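Local coordinates for protein triacylglycerol lipase (Yarrowia lipolytica, PDB 3O0D) that probably hydrolyses triacylglycerols as an extracellular, glycosylated lipase of the alpha/beta-hydrolase fold, at residues E19-V31 against G70-V84. Numbering follows the deposited sequence.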
loop_
_atom_site.group_PDB
_atom_site.type_symbol
_atom_site.label_atom_id
_atom_site.label_comp_id
_atom_site.label_asym_id
_atom_site.label_seq_id
_atom_site.Cartn_x
_atom_site.Cartn_y
_atom_site.Cartn_z
ATOM N N GLU A 19 0.025 -12.864 -1.582
ATOM C CA GLU A 19 -1.346 -13.220 -1.143
ATOM C C GLU A 19 -1.549 -12.952 0.299
ATOM O O GLU A 19 -2.602 -12.464 0.719
ATOM C CB GLU A 19 -1.607 -14.682 -1.525
ATOM C CG GLU A 19 -2.977 -15.203 -1.076
ATOM C CD GLU A 19 -3.145 -16.701 -1.485
ATOM O OE1 GLU A 19 -2.398 -17.543 -0.943
ATOM O OE2 GLU A 19 -4.002 -16.929 -2.367
ATOM N N LYS A 20 -0.524 -13.270 1.097
ATOM C CA LYS A 20 -0.587 -12.949 2.516
ATOM C C LYS A 20 -0.936 -11.475 2.835
ATOM O O LYS A 20 -1.893 -11.248 3.667
ATOM C CB LYS A 20 0.747 -13.340 3.212
ATOM C CG LYS A 20 0.780 -12.797 4.645
ATOM C CD LYS A 20 2.159 -13.250 5.246
ATOM C CE LYS A 20 2.384 -12.512 6.559
ATOM N NZ LYS A 20 3.685 -12.947 7.196
ATOM N N TYR A 21 -0.237 -10.577 2.146
ATOM C CA TYR A 21 -0.438 -9.108 2.414
ATOM C C TYR A 21 -1.812 -8.740 1.801
ATOM O O TYR A 21 -2.606 -7.922 2.397
ATOM C CB TYR A 21 0.750 -8.193 2.003
ATOM C CG TYR A 21 1.866 -8.522 2.961
ATOM C CD1 TYR A 21 1.863 -7.991 4.264
ATOM C CD2 TYR A 21 2.821 -9.455 2.610
ATOM C CE1 TYR A 21 2.774 -8.355 5.174
ATOM C CE2 TYR A 21 3.773 -9.832 3.573
ATOM C CZ TYR A 21 3.712 -9.281 4.830
ATOM O OH TYR A 21 4.636 -9.649 5.771
ATOM N N ALA A 22 -2.199 -9.372 0.713
ATOM C CA ALA A 22 -3.539 -9.061 0.268
ATOM C C ALA A 22 -4.596 -9.412 1.294
ATOM O O ALA A 22 -5.600 -8.716 1.447
ATOM C CB ALA A 22 -3.864 -9.804 -1.118
ATOM N N ARG A 23 -4.432 -10.543 1.962
ATOM C CA ARG A 23 -5.361 -10.909 2.978
ATOM C C ARG A 23 -5.342 -9.939 4.181
ATOM O O ARG A 23 -6.340 -9.596 4.656
ATOM C CB ARG A 23 -5.138 -12.314 3.527
ATOM C CG ARG A 23 -5.211 -13.458 2.545
ATOM C CD ARG A 23 -5.237 -14.761 3.326
ATOM N NE ARG A 23 -5.006 -15.935 2.530
ATOM C CZ ARG A 23 -5.909 -16.534 1.792
ATOM N NH1 ARG A 23 -7.139 -16.108 1.730
ATOM N NH2 ARG A 23 -5.555 -17.597 1.133
ATOM N N LEU A 24 -4.177 -9.560 4.643
ATOM C CA LEU A 24 -4.088 -8.652 5.778
ATOM C C LEU A 24 -4.783 -7.320 5.402
ATOM O O LEU A 24 -5.459 -6.714 6.281
ATOM C CB LEU A 24 -2.642 -8.363 6.174
ATOM C CG LEU A 24 -2.111 -9.616 6.906
ATOM C CD1 LEU A 24 -0.528 -9.465 6.945
ATOM C CD2 LEU A 24 -2.667 -9.948 8.361
ATOM N N ALA A 25 -4.501 -6.850 4.199
ATOM C CA ALA A 25 -5.209 -5.583 3.732
ATOM C C ALA A 25 -6.675 -5.742 3.724
ATOM O O ALA A 25 -7.411 -4.780 4.109
ATOM C CB ALA A 25 -4.738 -5.246 2.348
ATOM N N ASN A 26 -7.188 -6.884 3.280
ATOM C CA ASN A 26 -8.668 -7.172 3.276
ATOM C C ASN A 26 -9.252 -7.091 4.621
ATOM O O ASN A 26 -10.320 -6.489 4.804
ATOM C CB ASN A 26 -8.866 -8.539 2.542
ATOM C CG ASN A 26 -10.160 -9.217 2.852
ATOM O OD1 ASN A 26 -10.593 -9.298 3.991
ATOM N ND2 ASN A 26 -10.744 -9.835 1.812
ATOM N N ILE A 27 -8.502 -7.570 5.649
ATOM C CA ILE A 27 -8.986 -7.521 7.015
ATOM C C ILE A 27 -9.182 -6.037 7.517
ATOM O O ILE A 27 -9.968 -5.800 8.472
ATOM C CB ILE A 27 -8.039 -8.412 7.917
ATOM C CG1 ILE A 27 -8.288 -9.854 7.460
ATOM C CG2 ILE A 27 -8.428 -8.295 9.470
ATOM C CD1 ILE A 27 -7.070 -10.764 7.953
ATOM N N GLY A 28 -8.558 -5.109 6.870
ATOM C CA GLY A 28 -8.667 -3.681 7.241
ATOM C C GLY A 28 -10.112 -3.262 7.010
ATOM O O GLY A 28 -10.582 -2.342 7.715
ATOM N N TYR A 29 -10.842 -3.943 6.132
ATOM C CA TYR A 29 -12.243 -3.617 5.907
ATOM C C TYR A 29 -13.188 -4.213 6.961
ATOM O O TYR A 29 -14.336 -3.951 6.945
ATOM C CB TYR A 29 -12.661 -3.954 4.461
ATOM C CG TYR A 29 -11.929 -3.131 3.433
ATOM C CD1 TYR A 29 -12.418 -1.930 3.050
ATOM C CD2 TYR A 29 -10.775 -3.546 2.843
ATOM C CE1 TYR A 29 -11.797 -1.166 2.151
ATOM C CE2 TYR A 29 -10.150 -2.799 1.933
ATOM C CZ TYR A 29 -10.662 -1.550 1.579
ATOM O OH TYR A 29 -10.076 -0.730 0.657
ATOM N N CYS A 30 -12.641 -4.992 7.891
ATOM C CA CYS A 30 -13.362 -5.474 9.073
ATOM C C CYS A 30 -13.350 -4.434 10.237
ATOM O O CYS A 30 -13.866 -4.792 11.321
ATOM C CB CYS A 30 -12.859 -6.870 9.582
ATOM S SG CYS A 30 -13.122 -8.132 8.251
ATOM N N VAL A 31 -12.704 -3.288 10.043
ATOM C CA VAL A 31 -12.653 -2.209 11.023
ATOM C C VAL A 31 -13.633 -1.172 10.533
ATOM O O VAL A 31 -13.583 -0.687 9.396
ATOM C CB VAL A 31 -11.264 -1.567 11.063
ATOM C CG1 VAL A 31 -11.198 -0.477 12.165
ATOM C CG2 VAL A 31 -10.250 -2.655 11.450
ATOM N N GLY A 70 -8.213 1.217 10.261
ATOM C CA GLY A 70 -7.201 0.085 10.087
ATOM C C GLY A 70 -6.894 -0.460 11.449
ATOM O O GLY A 70 -7.649 -0.362 12.426
ATOM N N TYR A 71 -5.788 -1.246 11.496
ATOM C CA TYR A 71 -5.532 -1.915 12.791
ATOM C C TYR A 71 -4.014 -2.197 12.907
ATOM O O TYR A 71 -3.244 -2.105 11.945
ATOM C CB TYR A 71 -6.271 -3.273 12.943
ATOM C CG TYR A 71 -5.874 -4.308 11.839
ATOM C CD1 TYR A 71 -4.832 -5.270 12.071
ATOM C CD2 TYR A 71 -6.583 -4.403 10.662
ATOM C CE1 TYR A 71 -4.493 -6.198 11.086
ATOM C CE2 TYR A 71 -6.241 -5.356 9.646
ATOM C CZ TYR A 71 -5.215 -6.249 9.920
ATOM O OH TYR A 71 -4.904 -7.193 8.957
ATOM N N LEU A 72 -3.639 -2.435 14.149
ATOM C CA LEU A 72 -2.281 -2.772 14.486
ATOM C C LEU A 72 -2.387 -4.146 15.061
ATOM O O LEU A 72 -3.152 -4.429 16.010
ATOM C CB LEU A 72 -1.785 -1.749 15.540
ATOM C CG LEU A 72 -0.374 -1.914 16.113
ATOM C CD1 LEU A 72 0.734 -1.945 15.079
ATOM C CD2 LEU A 72 -0.168 -0.785 17.187
ATOM N N ALA A 73 -1.512 -5.092 14.574
ATOM C CA ALA A 73 -1.553 -6.442 15.177
ATOM C C ALA A 73 -0.114 -6.978 15.291
ATOM O O ALA A 73 0.799 -6.420 14.668
ATOM C CB ALA A 73 -2.335 -7.387 14.232
ATOM N N VAL A 74 0.052 -8.051 16.089
ATOM C CA VAL A 74 1.392 -8.680 16.283
ATOM C C VAL A 74 1.223 -10.169 15.903
ATOM O O VAL A 74 0.345 -10.850 16.431
ATOM C CB VAL A 74 1.814 -8.579 17.737
ATOM C CG1 VAL A 74 3.200 -9.307 17.886
ATOM C CG2 VAL A 74 1.988 -7.086 18.099
ATOM N N ASP A 75 2.106 -10.648 15.026
ATOM C CA ASP A 75 2.022 -12.067 14.538
ATOM C C ASP A 75 3.308 -12.686 15.196
ATOM O O ASP A 75 4.454 -12.417 14.789
ATOM C CB ASP A 75 2.149 -12.070 13.066
ATOM C CG ASP A 75 1.996 -13.481 12.463
ATOM O OD1 ASP A 75 2.388 -14.435 13.169
ATOM O OD2 ASP A 75 1.522 -13.606 11.310
ATOM N N HIS A 76 3.029 -13.469 16.217
ATOM C CA HIS A 76 4.060 -14.198 16.971
ATOM C C HIS A 76 4.523 -15.393 16.181
ATOM O O HIS A 76 5.561 -16.001 16.566
ATOM C CB HIS A 76 3.416 -14.658 18.276
ATOM C CG HIS A 76 3.021 -13.524 19.170
ATOM N ND1 HIS A 76 3.954 -12.687 19.754
ATOM C CD2 HIS A 76 1.811 -13.035 19.515
ATOM C CE1 HIS A 76 3.329 -11.739 20.447
ATOM N NE2 HIS A 76 2.027 -11.949 20.341
ATOM N N ALA A 77 3.793 -15.818 15.140
ATOM C CA ALA A 77 4.317 -16.972 14.321
ATOM C C ALA A 77 5.326 -16.460 13.348
ATOM O O ALA A 77 6.379 -17.077 13.120
ATOM C CB ALA A 77 3.201 -17.703 13.601
ATOM N N SER A 78 5.070 -15.341 12.711
ATOM C CA SER A 78 6.018 -14.818 11.730
ATOM C C SER A 78 7.001 -13.810 12.354
ATOM O O SER A 78 7.961 -13.408 11.635
ATOM C CB SER A 78 5.254 -14.149 10.535
ATOM O OG SER A 78 4.615 -12.983 11.064
ATOM N N LYS A 79 6.793 -13.492 13.627
ATOM C CA LYS A 79 7.604 -12.433 14.334
ATOM C C LYS A 79 7.575 -11.096 13.623
ATOM O O LYS A 79 8.608 -10.516 13.204
ATOM C CB LYS A 79 9.086 -12.922 14.454
ATOM C CG LYS A 79 9.293 -14.013 15.556
ATOM C CD LYS A 79 8.570 -15.231 15.170
ATOM C CE LYS A 79 8.734 -16.521 16.113
ATOM N NZ LYS A 79 8.249 -17.749 15.370
ATOM N N GLN A 80 6.340 -10.604 13.399
ATOM C CA GLN A 80 6.148 -9.357 12.685
ATOM C C GLN A 80 5.086 -8.553 13.469
ATOM O O GLN A 80 4.264 -9.112 14.200
ATOM C CB GLN A 80 5.585 -9.564 11.266
ATOM C CG GLN A 80 6.692 -10.227 10.369
ATOM C CD GLN A 80 6.119 -10.568 9.023
ATOM O OE1 GLN A 80 5.178 -11.343 8.921
ATOM N NE2 GLN A 80 6.583 -9.876 7.987
ATOM N N ILE A 81 5.181 -7.253 13.231
ATOM C CA ILE A 81 4.133 -6.293 13.705
ATOM C C ILE A 81 3.498 -5.795 12.391
ATOM O O ILE A 81 4.191 -5.342 11.473
ATOM C CB ILE A 81 4.827 -5.097 14.402
ATOM C CG1 ILE A 81 5.480 -5.612 15.698
ATOM C CG2 ILE A 81 3.699 -4.012 14.736
ATOM C CD1 ILE A 81 6.564 -4.578 16.337
ATOM N N TYR A 82 2.168 -5.857 12.360
ATOM C CA TYR A 82 1.442 -5.410 11.133
ATOM C C TYR A 82 0.718 -4.082 11.390
ATOM O O TYR A 82 0.057 -4.014 12.387
ATOM C CB TYR A 82 0.351 -6.398 10.839
ATOM C CG TYR A 82 0.804 -7.792 10.496
ATOM C CD1 TYR A 82 1.941 -7.989 9.748
ATOM C CD2 TYR A 82 0.026 -8.844 10.868
ATOM C CE1 TYR A 82 2.350 -9.334 9.426
ATOM C CE2 TYR A 82 0.438 -10.227 10.577
ATOM C CZ TYR A 82 1.580 -10.370 9.826
ATOM O OH TYR A 82 2.032 -11.634 9.505
ATOM N N LEU A 83 0.941 -3.104 10.522
ATOM C CA LEU A 83 0.077 -1.924 10.519
ATOM C C LEU A 83 -0.690 -1.993 9.145
ATOM O O LEU A 83 -0.076 -2.046 8.118
ATOM C CB LEU A 83 0.946 -0.679 10.530
ATOM C CG LEU A 83 0.082 0.620 10.381
ATOM C CD1 LEU A 83 -0.986 0.710 11.459
ATOM C CD2 LEU A 83 1.065 1.802 10.484
ATOM N N VAL A 84 -2.037 -1.983 9.253
ATOM C CA VAL A 84 -2.835 -2.172 8.039
ATOM C C VAL A 84 -3.776 -0.971 8.005
ATOM O O VAL A 84 -4.370 -0.620 9.026
ATOM C CB VAL A 84 -3.672 -3.397 8.193
ATOM C CG1 VAL A 84 -4.737 -3.528 7.018
ATOM C CG2 VAL A 84 -2.737 -4.699 8.168
HETATM O O HOH W 1 1.785 -14.993 8.912
#
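K20 and Y21 reach from one end of the helix segment to the amide of Q80. The ammonium of K20 donates to Q80 OE1 (NZ to OE1 2.8 Å), lying in the carbonyl plane, while S78 OG gives the same oxygen a second hydrogen bond. K20 gets there because its chain is extended throughout, with CG anti to the backbone N (chi1 171°). At the other end of the amide, Q80 NE2 donates to Y21 OH at 3.0 Å, ring and amide planes nearly perpendicular (85°), and also donates to OE1 of Q155. Further along the helix, Y71 OH donates to the backbone O of L24 (2.8 Å). Y82 OH donates a hydrogen bond to D75 OD2, whose opposite charge 4.7 Å from K20 NZ would be expected to steady the lysine; a water links K20 NZ, weakly, to D75 OD2. Here helix 12-27 packs across the antiparallel hairpin of strands 68-75 and 80-87 in the mixed central sheet of the alpha/beta-hydrolase fold; the axis of its segment 19-27 passes 8.7 Å from that of strand 80-84. Nearer the middle, L24 sets CD1 over the centre of the Y82 ring, a CH-pi contact 3.7 Å from the centroid. I27 CG2 packs against the Y71 ring at CE2, and V84 CG1 against A25 and G28. Beyond the helix, V31 rests both methyls on G70 O, next to C30, which is disulfide-bonded to C299.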